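Local coordinates for protein metazoan TIR-STING fusion (PDB 6WT6) that joins a TIR domain to a STING ligand-binding domain in one chain, an animal fusion of two folds known from innate immune signalling, at residues Val24-His27 with Pro28-Tyr31; Gly173-Ala176 with His177-Trp181; Thr285-Glu288 with Met289-Asn292; Leu297-Arg300 with Glu301-Gln305. All blocks are in the same frame, centred on the assembly; numbering follows the deposited sequence.

Contact 1 of 4, residues Val24-His27 with Pro28-Tyr31; sequences VLRH and PHVY
The guanidinium of Arg26 stacks on the imidazole of His29, offset, with centres 4.7 Å apart and planes inclined by 24°. At the guanidinium edge, near its plane, sits the proline ring of Pro28, with Pro28 CG 3.4 Å from Arg26 NH2, so the arginine head spans both residues. The bend at chi3 (42°) turns the head back over the loop: Arg26 NE passes 3.5 Å from Pro28 CD before NH2 reaches the outer part of the imidazole. The ring of His27 takes a different neighbour, with Pro28 CA over one of its faces. On Tyr31, Val30 CG2 lies over one ring face, offset toward the rim.

Leu25 lies against the backbone that follows the turn. Its CB rests 3.6 Å from His29 O, while Leu25 CD1 reaches Val30 C, 3.5 Å away. The loop thus folds back on itself through stacking and van der Waals contact of side chain with backbone, at the surface of the TIR domain.

Tyr31 begins strand 31-36 of the parallel sheet. Backbone hydrogen bonds tie the end of the loop to its neighbour in the sheet, from Val30 and Tyr31 to Cys83 just before strand 84-91, and from Tyr31 to Lys85 within it; His29 touches Lys85, and His27 packs on Asp318 of the second subunit.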
loop_
_atom_site.group_PDB
_atom_site.type_symbol
_atom_site.label_atom_id
_atom_site.label_comp_id
_atom_site.label_asym_id
_atom_site.label_seq_id
_atom_site.Cartn_x
_atom_site.Cartn_y
_atom_site.Cartn_z
ATOM N N VAL A 24 22.811 -12.510 19.626
ATOM C CA VAL A 24 22.806 -13.528 18.584
ATOM C C VAL A 24 21.765 -13.147 17.541
ATOM O O VAL A 24 20.653 -12.720 17.878
ATOM C CB VAL A 24 22.525 -14.915 19.189
ATOM C CG1 VAL A 24 22.901 -16.015 18.209
ATOM C CG2 VAL A 24 23.287 -15.075 20.486
ATOM N N LEU A 25 22.118 -13.290 16.267
ATOM C CA LEU A 25 21.292 -12.765 15.189
ATOM C C LEU A 25 20.295 -13.803 14.686
ATOM O O LEU A 25 20.550 -15.009 14.720
ATOM C CB LEU A 25 22.169 -12.281 14.035
ATOM C CG LEU A 25 23.048 -11.075 14.372
ATOM C CD1 LEU A 25 23.893 -10.678 13.171
ATOM C CD2 LEU A 25 22.198 -9.903 14.857
ATOM N N ARG A 26 19.157 -13.309 14.195
ATOM C CA ARG A 26 18.028 -14.143 13.796
ATOM C C ARG A 26 18.276 -14.818 12.450
ATOM O O ARG A 26 19.421 -14.925 12.003
ATOM C CB ARG A 26 16.752 -13.296 13.743
ATOM C CG ARG A 26 15.449 -14.047 14.011
ATOM C CD ARG A 26 14.253 -13.120 13.844
ATOM N NE ARG A 26 14.400 -12.257 12.674
ATOM C CZ ARG A 26 13.554 -11.285 12.344
ATOM N NH1 ARG A 26 12.487 -11.045 13.095
ATOM N NH2 ARG A 26 13.773 -10.551 11.261
ATOM N N HIS A 27 17.203 -15.275 11.793
ATOM C CA HIS A 27 17.361 -15.983 10.523
ATOM C C HIS A 27 17.848 -15.065 9.406
ATOM O O HIS A 27 18.880 -15.369 8.791
ATOM C CB HIS A 27 16.060 -16.699 10.161
ATOM C CG HIS A 27 15.818 -16.820 8.689
ATOM N ND1 HIS A 27 16.738 -17.373 7.824
ATOM C CD2 HIS A 27 14.752 -16.469 7.930
ATOM C CE1 HIS A 27 16.252 -17.352 6.596
ATOM N NE2 HIS A 27 15.048 -16.810 6.633
ATOM N N PRO A 28 17.165 -13.958 9.083
ATOM C CA PRO A 28 17.657 -13.130 7.971
ATOM C C PRO A 28 18.900 -12.337 8.328
ATOM O O PRO A 28 19.707 -12.037 7.440
ATOM C CB PRO A 28 16.464 -12.213 7.672
ATOM C CG PRO A 28 15.799 -12.056 8.982
ATOM C CD PRO A 28 15.959 -13.372 9.699
ATOM N N HIS A 29 19.094 -12.013 9.605
ATOM C CA HIS A 29 20.175 -11.121 9.997
ATOM C C HIS A 29 21.523 -11.832 9.966
ATOM O O HIS A 29 21.670 -12.943 10.488
ATOM C CB HIS A 29 19.911 -10.555 11.391
ATOM C CG HIS A 29 18.643 -9.765 11.495
ATOM N ND1 HIS A 29 17.979 -9.585 12.690
ATOM C CD2 HIS A 29 17.916 -9.112 10.558
ATOM C CE1 HIS A 29 16.899 -8.853 12.485
ATOM N NE2 HIS A 29 16.837 -8.553 11.200
ATOM N N VAL A 30 22.509 -11.182 9.347
ATOM C CA VAL A 30 23.891 -11.650 9.351
ATOM C C VAL A 30 24.798 -10.501 9.778
ATOM O O VAL A 30 26.002 -10.686 9.981
ATOM C CB VAL A 30 24.312 -12.208 7.978
ATOM C CG1 VAL A 30 23.411 -13.365 7.565
ATOM C CG2 VAL A 30 24.294 -11.116 6.930
ATOM N N TYR A 31 24.225 -9.306 9.911
ATOM C CA TYR A 31 24.933 -8.143 10.426
ATOM C C TYR A 31 24.134 -7.522 11.561
ATOM O O TYR A 31 22.902 -7.525 11.543
ATOM C CB TYR A 31 25.169 -7.072 9.348
ATOM C CG TYR A 31 25.766 -7.577 8.057
ATOM C CD1 TYR A 31 27.085 -7.999 7.997
ATOM C CD2 TYR A 31 25.013 -7.603 6.890
ATOM C CE1 TYR A 31 27.638 -8.453 6.813
ATOM C CE2 TYR A 31 25.556 -8.053 5.701
ATOM C CZ TYR A 31 26.869 -8.478 5.668
ATOM O OH TYR A 31 27.408 -8.928 4.484
#

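Contact 2 of 4, residues Gly173-Ala176 with His177-Trp181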
loop_
_atom_site.group_PDB
_atom_site.type_symbol
_atom_site.label_atom_id
_atom_site.label_comp_id
_atom_site.label_asym_id
_atom_site.label_seq_id
_atom_site.Cartn_x
_atom_site.Cartn_y
_atom_site.Cartn_z
ATOM N N GLY A 173 2.302 -1.134 7.989
ATOM C CA GLY A 173 2.124 0.255 7.616
ATOM C C GLY A 173 0.780 0.472 6.943
ATOM O O GLY A 173 -0.084 -0.405 6.909
ATOM N N ASN A 174 0.606 1.672 6.396
ATOM C CA ASN A 174 -0.646 1.988 5.720
ATOM C C ASN A 174 -0.763 1.181 4.431
ATOM O O ASN A 174 0.163 1.145 3.616
ATOM C CB ASN A 174 -0.743 3.488 5.428
ATOM C CG ASN A 174 -2.157 3.918 5.042
ATOM O OD1 ASN A 174 -3.126 3.193 5.272
ATOM N ND2 ASN A 174 -2.277 5.104 4.454
ATOM N N LEU A 175 -1.907 0.518 4.260
ATOM C CA LEU A 175 -2.186 -0.318 3.099
ATOM C C LEU A 175 -2.975 0.406 2.015
ATOM O O LEU A 175 -3.056 -0.101 0.889
ATOM C CB LEU A 175 -2.967 -1.577 3.526
ATOM C CG LEU A 175 -2.326 -2.503 4.562
ATOM C CD1 LEU A 175 -3.350 -3.468 5.149
ATOM C CD2 LEU A 175 -1.172 -3.271 3.930
ATOM N N ALA A 176 -3.536 1.581 2.324
ATOM C CA ALA A 176 -4.500 2.223 1.434
ATOM C C ALA A 176 -3.938 2.433 0.031
ATOM O O ALA A 176 -4.547 2.022 -0.963
ATOM C CB ALA A 176 -4.951 3.558 2.033
ATOM N N HIS A 177 -2.769 3.068 -0.069
ATOM C CA HIS A 177 -2.291 3.514 -1.373
ATOM C C HIS A 177 -1.870 2.344 -2.252
ATOM O O HIS A 177 -2.153 2.335 -3.455
ATOM C CB HIS A 177 -1.148 4.512 -1.196
ATOM C CG HIS A 177 -1.604 5.858 -0.727
ATOM N ND1 HIS A 177 -1.730 6.937 -1.574
ATOM C CD2 HIS A 177 -2.000 6.287 0.495
ATOM C CE1 HIS A 177 -2.166 7.979 -0.889
ATOM N NE2 HIS A 177 -2.339 7.612 0.368
ATOM N N GLY A 178 -1.197 1.349 -1.675
ATOM C CA GLY A 178 -0.840 0.177 -2.455
ATOM C C GLY A 178 -2.060 -0.572 -2.954
ATOM O O GLY A 178 -2.141 -0.942 -4.127
ATOM N N PHE A 179 -3.032 -0.798 -2.064
ATOM C CA PHE A 179 -4.274 -1.454 -2.462
ATOM C C PHE A 179 -4.996 -0.652 -3.538
ATOM O O PHE A 179 -5.372 -1.194 -4.584
ATOM C CB PHE A 179 -5.190 -1.652 -1.247
ATOM C CG PHE A 179 -4.790 -2.798 -0.346
ATOM C CD1 PHE A 179 -3.745 -3.642 -0.682
ATOM C CD2 PHE A 179 -5.480 -3.036 0.832
ATOM C CE1 PHE A 179 -3.386 -4.691 0.152
ATOM C CE2 PHE A 179 -5.127 -4.089 1.666
ATOM C CZ PHE A 179 -4.079 -4.915 1.324
ATOM N N ALA A 180 -5.191 0.651 -3.299
ATOM C CA ALA A 180 -6.024 1.464 -4.183
ATOM C C ALA A 180 -5.388 1.633 -5.561
ATOM O O ALA A 180 -6.042 1.405 -6.585
ATOM C CB ALA A 180 -6.292 2.828 -3.544
ATOM N N TRP A 181 -4.120 2.044 -5.611
ATOM C CA TRP A 181 -3.467 2.225 -6.908
ATOM C C TRP A 181 -3.325 0.899 -7.648
ATOM O O TRP A 181 -3.484 0.847 -8.873
ATOM C CB TRP A 181 -2.102 2.891 -6.732
ATOM C CG TRP A 181 -2.188 4.360 -6.433
ATOM C CD1 TRP A 181 -1.953 4.968 -5.234
ATOM C CD2 TRP A 181 -2.542 5.404 -7.349
ATOM N NE1 TRP A 181 -2.133 6.326 -5.348
ATOM C CE2 TRP A 181 -2.496 6.620 -6.635
ATOM C CE3 TRP A 181 -2.892 5.429 -8.703
ATOM C CZ2 TRP A 181 -2.786 7.847 -7.229
ATOM C CZ3 TRP A 181 -3.180 6.650 -9.291
ATOM C CH2 TRP A 181 -3.123 7.842 -8.555
HETATM O O HOH W 1 0.424 0.856 0.798
HETATM O O HOH W 2 -0.859 3.844 2.186
#
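Leu175 packs alongside Phe179, one helical turn further on, the two side chains pointing the same way. Starting at the root, Leu175 CB sits over one face of the phenyl ring in a CH-pi contact, 4.1 Å from the ring centroid and displaced toward the rim, where Phe179 CE2 is its nearest atom. Further out, Leu175 CD1 follows the same side of the ring, 4.0 Å from Phe179 CE2 and also near Phe179 CZ. Phe179 CG lies anti to its own carbonyl carbon (chi1 -77°), which swings the ring back toward the leucine. Beyond the pair, Leu175 reaches Met286 and Met289 of helix 284-291.

The backbone beneath them is taking up helical bonding. Phe179 N donates to Leu175 O at 3.0 Å, almost straight at 168°, and Ala180 N donates to Ala176 O at 2.8 Å. Before the turn, Asn174 OD1 accepts a weak, long bond from Ala176 N (3.4 Å). Water serves the N-H groups of the first turn: one molecule donates to Asn174 O and accepts from Gly178 N, while another accepts from His177 N.

The incoming chain is held by Gln305 of helix 299-319, and Phe179 packs on Gly178 of the second subunit. This is a helix start with a weak Asn174 capping bond and amides that donate to water, opening the long helix 176-204 at the dimer interface of the STING domain.

Contact 3 of 4, residues Thr285-Glu288 with Met289-Asn292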
loop_
_atom_site.group_PDB
_atom_site.type_symbol
_atom_site.label_atom_id
_atom_site.label_comp_id
_atom_site.label_asym_id
_atom_site.label_seq_id
_atom_site.Cartn_x
_atom_site.Cartn_y
_atom_site.Cartn_z
ATOM N N THR A 285 -7.706 -9.368 1.843
ATOM C CA THR A 285 -6.371 -9.434 2.425
ATOM C C THR A 285 -6.371 -8.933 3.864
ATOM O O THR A 285 -5.703 -9.513 4.728
ATOM C CB THR A 285 -5.400 -8.622 1.563
ATOM O OG1 THR A 285 -5.208 -9.295 0.315
ATOM C CG2 THR A 285 -4.055 -8.445 2.258
ATOM N N MET A 286 -7.125 -7.865 4.144
ATOM C CA MET A 286 -7.188 -7.345 5.506
ATOM C C MET A 286 -7.869 -8.333 6.450
ATOM O O MET A 286 -7.483 -8.446 7.618
ATOM C CB MET A 286 -7.899 -5.991 5.519
ATOM C CG MET A 286 -7.035 -4.847 4.990
ATOM S SD MET A 286 -7.918 -3.284 4.790
ATOM C CE MET A 286 -8.925 -3.629 3.352
ATOM N N PHE A 287 -8.884 -9.057 5.969
ATOM C CA PHE A 287 -9.473 -10.118 6.778
ATOM C C PHE A 287 -8.455 -11.208 7.076
ATOM O O PHE A 287 -8.362 -11.687 8.211
ATOM C CB PHE A 287 -10.696 -10.714 6.080
ATOM C CG PHE A 287 -11.162 -12.005 6.686
ATOM C CD1 PHE A 287 -11.770 -12.017 7.928
ATOM C CD2 PHE A 287 -10.986 -13.208 6.016
ATOM C CE1 PHE A 287 -12.198 -13.202 8.492
ATOM C CE2 PHE A 287 -11.415 -14.400 6.580
ATOM C CZ PHE A 287 -12.025 -14.396 7.815
ATOM N N GLU A 288 -7.674 -11.606 6.070
ATOM C CA GLU A 288 -6.666 -12.635 6.296
ATOM C C GLU A 288 -5.587 -12.153 7.259
ATOM O O GLU A 288 -5.137 -12.915 8.123
ATOM C CB GLU A 288 -6.062 -13.078 4.961
ATOM C CG GLU A 288 -6.861 -14.193 4.295
ATOM C CD GLU A 288 -6.602 -14.317 2.807
ATOM O OE1 GLU A 288 -6.113 -13.341 2.192
ATOM O OE2 GLU A 288 -6.894 -15.395 2.247
ATOM N N MET A 289 -5.186 -10.884 7.150
ATOM C CA MET A 289 -4.171 -10.339 8.049
ATOM C C MET A 289 -4.669 -10.297 9.489
ATOM O O MET A 289 -3.917 -10.606 10.422
ATOM C CB MET A 289 -3.754 -8.938 7.584
ATOM C CG MET A 289 -3.008 -8.906 6.251
ATOM S SD MET A 289 -2.684 -7.229 5.652
ATOM C CE MET A 289 -1.504 -6.648 6.861
ATOM N N GLU A 290 -5.932 -9.909 9.692
ATOM C CA GLU A 290 -6.505 -9.899 11.035
ATOM C C GLU A 290 -6.535 -11.304 11.625
ATOM O O GLU A 290 -6.151 -11.516 12.780
ATOM C CB GLU A 290 -7.916 -9.306 10.996
ATOM C CG GLU A 290 -8.675 -9.402 12.317
ATOM C CD GLU A 290 -10.176 -9.220 12.151
ATOM O OE1 GLU A 290 -10.750 -9.794 11.201
ATOM O OE2 GLU A 290 -10.782 -8.496 12.971
ATOM N N GLN A 291 -6.977 -12.281 10.833
ATOM C CA GLN A 291 -7.077 -13.654 11.311
ATOM C C GLN A 291 -5.717 -14.295 11.549
ATOM O O GLN A 291 -5.640 -15.311 12.245
ATOM C CB GLN A 291 -7.882 -14.490 10.317
ATOM C CG GLN A 291 -9.332 -14.075 10.242
ATOM C CD GLN A 291 -9.952 -13.940 11.624
ATOM O OE1 GLN A 291 -10.082 -14.921 12.361
ATOM N NE2 GLN A 291 -10.314 -12.714 11.991
ATOM N N ASN A 292 -4.650 -13.734 10.994
ATOM C CA ASN A 292 -3.322 -14.304 11.165
ATOM C C ASN A 292 -2.720 -13.802 12.470
ATOM O O ASN A 292 -2.620 -12.589 12.688
ATOM C CB ASN A 292 -2.431 -13.943 9.980
ATOM C CG ASN A 292 -1.228 -14.852 9.862
ATOM O OD1 ASN A 292 -0.307 -14.793 10.676
ATOM N ND2 ASN A 292 -1.227 -15.701 8.837
#
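Thr285 and Met289 form the buried side of this helical turn, their side chains meeting at an angle. Met289 CG lies 3.2 Å from Thr285 O, and the sulfur then passes 3.9 Å from Thr285 CG2. The bend of Met289 at chi3 (68°) carries its methyl group away from the threonine. Met289 also touches Leu297 of its own chain and Tyr185 of the second subunit, while Met286, pointing elsewhere from the same turn, lies against Phe179 and helix 299-319.

The more exposed side is built from Phe287 and Gln291. Gln291 CG sits over one face of the phenyl ring in a CH-pi contact, 3.9 Å from the centroid and shifted toward the rim; the glutamine amide is nearly parallel to the ring, at 16°. Gln291 NE2 makes a weak bond to Glu290 OE1 (3.1 Å), an oxygen whose stronger partner is Lys302 of the following helix.

Backbone bonds run regularly through Met289 N, Glu290 N and Gln291 N, four residues on from their acceptors, until Asn292. There the bond from Asn292 N to Glu288 O is weak, bent to 123°, and Asn292 leaves helical geometry. The weakened last bond and the non-helical Asn292 mark the C-terminus of the short helix 284-291, a two-faced amphipathic segment of the STING domain, its buried side wedged between helices 176-204 and 299-319 of its own chain and the second subunit.

Contact 4 of 4, residues Leu297-Arg300 with Glu301-Gln305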
loop_
_atom_site.group_PDB
_atom_site.type_symbol
_atom_site.label_atom_id
_atom_site.label_comp_id
_atom_site.label_asym_id
_atom_site.label_seq_id
_atom_site.Cartn_x
_atom_site.Cartn_y
_atom_site.Cartn_z
ATOM N N LEU A 297 -2.098 -6.941 12.697
ATOM C CA LEU A 297 -3.314 -6.211 12.364
ATOM C C LEU A 297 -4.465 -6.795 13.163
ATOM O O LEU A 297 -4.715 -8.003 13.106
ATOM C CB LEU A 297 -3.637 -6.285 10.867
ATOM C CG LEU A 297 -4.819 -5.428 10.397
ATOM C CD1 LEU A 297 -4.349 -4.041 9.985
ATOM C CD2 LEU A 297 -5.570 -6.099 9.257
ATOM N N GLN A 298 -5.163 -5.944 13.896
ATOM C CA GLN A 298 -6.299 -6.358 14.699
ATOM C C GLN A 298 -7.545 -5.637 14.201
ATOM O O GLN A 298 -7.492 -4.861 13.249
ATOM C CB GLN A 298 -6.025 -6.103 16.182
ATOM C CG GLN A 298 -4.799 -6.856 16.673
ATOM C CD GLN A 298 -4.729 -6.956 18.180
ATOM O OE1 GLN A 298 -5.080 -6.019 18.896
ATOM N NE2 GLN A 298 -4.274 -8.103 18.673
ATOM N N THR A 299 -8.671 -5.899 14.866
ATOM C CA THR A 299 -9.970 -5.485 14.333
ATOM C C THR A 299 -10.044 -3.979 14.119
ATOM O O THR A 299 -10.527 -3.512 13.081
ATOM C CB THR A 299 -11.094 -5.933 15.268
ATOM O OG1 THR A 299 -10.967 -7.336 15.541
ATOM C CG2 THR A 299 -12.443 -5.663 14.619
ATOM N N ARG A 300 -9.592 -3.197 15.100
ATOM C CA ARG A 300 -9.723 -1.751 14.984
ATOM C C ARG A 300 -8.918 -1.221 13.805
ATOM O O ARG A 300 -9.392 -0.354 13.061
ATOM C CB ARG A 300 -9.296 -1.074 16.285
ATOM C CG ARG A 300 -9.604 0.412 16.316
ATOM C CD ARG A 300 -9.183 1.044 17.627
ATOM N NE ARG A 300 -7.745 0.935 17.844
ATOM C CZ ARG A 300 -7.153 1.115 19.020
ATOM N NH1 ARG A 300 -7.877 1.410 20.093
ATOM N NH2 ARG A 300 -5.836 0.993 19.125
ATOM N N GLU A 301 -7.707 -1.749 13.603
ATOM C CA GLU A 301 -6.904 -1.329 12.460
ATOM C C GLU A 301 -7.490 -1.842 11.153
ATOM O O GLU A 301 -7.347 -1.185 10.116
ATOM C CB GLU A 301 -5.458 -1.805 12.606
ATOM C CG GLU A 301 -4.788 -1.379 13.889
ATOM C CD GLU A 301 -4.814 -2.474 14.932
ATOM O OE1 GLU A 301 -4.124 -3.505 14.739
ATOM O OE2 GLU A 301 -5.544 -2.300 15.932
ATOM N N LYS A 302 -8.150 -3.003 11.180
ATOM C CA LYS A 302 -8.814 -3.484 9.974
ATOM C C LYS A 302 -9.850 -2.476 9.489
ATOM O O LYS A 302 -9.964 -2.220 8.285
ATOM C CB LYS A 302 -9.460 -4.847 10.228
ATOM C CG LYS A 302 -10.076 -5.458 8.977
ATOM C CD LYS A 302 -10.687 -6.824 9.222
ATOM C CE LYS A 302 -11.995 -6.724 9.990
ATOM N NZ LYS A 302 -12.681 -8.046 10.072
ATOM N N TYR A 303 -10.593 -1.872 10.417
ATOM C CA TYR A 303 -11.578 -0.864 10.036
ATOM C C TYR A 303 -10.906 0.419 9.564
ATOM O O TYR A 303 -11.325 1.013 8.565
ATOM C CB TYR A 303 -12.515 -0.579 11.209
ATOM C CG TYR A 303 -13.360 -1.761 11.626
ATOM C CD1 TYR A 303 -13.766 -2.709 10.699
ATOM C CD2 TYR A 303 -13.752 -1.926 12.948
ATOM C CE1 TYR A 303 -14.537 -3.787 11.070
ATOM C CE2 TYR A 303 -14.527 -3.008 13.331
ATOM C CZ TYR A 303 -14.915 -3.934 12.387
ATOM O OH TYR A 303 -15.685 -5.012 12.750
ATOM N N VAL A 304 -9.860 0.859 10.267
ATOM C CA VAL A 304 -9.176 2.098 9.898
ATOM C C VAL A 304 -8.503 1.955 8.538
ATOM O O VAL A 304 -8.654 2.813 7.658
ATOM C CB VAL A 304 -8.169 2.500 10.989
ATOM C CG1 VAL A 304 -7.239 3.588 10.475
ATOM C CG2 VAL A 304 -8.903 2.963 12.239
ATOM N N GLN A 305 -7.743 0.870 8.352
ATOM C CA GLN A 305 -7.091 0.616 7.069
ATOM C C GLN A 305 -8.104 0.555 5.933
ATOM O O GLN A 305 -7.871 1.110 4.851
ATOM C CB GLN A 305 -6.292 -0.687 7.130
ATOM C CG GLN A 305 -5.108 -0.674 8.089
ATOM C CD GLN A 305 -3.825 -0.178 7.454
ATOM O OE1 GLN A 305 -3.837 0.419 6.377
ATOM N NE2 GLN A 305 -2.702 -0.434 8.118
#
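Glu301 folds back on Gln298, the N-cap residue, and its carboxylate receives the cap's own backbone amide: Gln298 N to Glu301 OE1 is 2.8 Å, with an N-H...O angle of 151°. The donor comes from above the carboxylate plane, 53° out of it. A bend at chi2 (98°) turns the acid back to the cap, while Glu301 CB remains against Leu297 CD1 at 3.6 Å. Arg300 NE and Glu301 OE2, of opposite charge, stay 4.4 Å apart, too far for a salt bridge.

From the cap onward the main chain pairs in sequence. Gln298 O accepts from Lys302 N at 2.9 Å, Thr299 O from Tyr303 N at 3.1 Å, and Arg300 O from Val304 N. Thr299 O also lies over one face of the Tyr303 ring, offset toward its rim, and Thr299 CG2 packs 3.6 Å from Tyr303 CE2.

Three polar side chains find their partners elsewhere. Thr299 OG1 hydrogen-bonds and Lys302 NZ salt-bridges to the carboxylate of Glu290, Lys302 NZ bonding Ser223 O as well, and the amide of Gln305 serves Leu175 N and Gly173 O. Glu301, three residues past the N-cap, accepts the cap's backbone N-H, one half of the capping-box pattern. Its negative charge near the helix N-terminus would probably interact favourably with the helix dipole.

In the fold
Contact 1 stands apart: a surface loop leading into the TIR sheet, its centre 27 to 31 Å from those of the others and without touch to them. Contacts 2, 3 and 4 belong to the STING domain and touch one another. Contact 2 is fully buried, close to the centre of the folded chain; contacts 3 and 4, on successive helices, are partly buried and have centres about 9 Å apart. Contact 2 meets contact 3 through apolar side chains but contact 4 through amide hydrogen bonds, whereas contacts 3 and 4 share a salt bridge. Helix starts dominate 2 and 4, a helix end 3, while contact 1 relies on stacking.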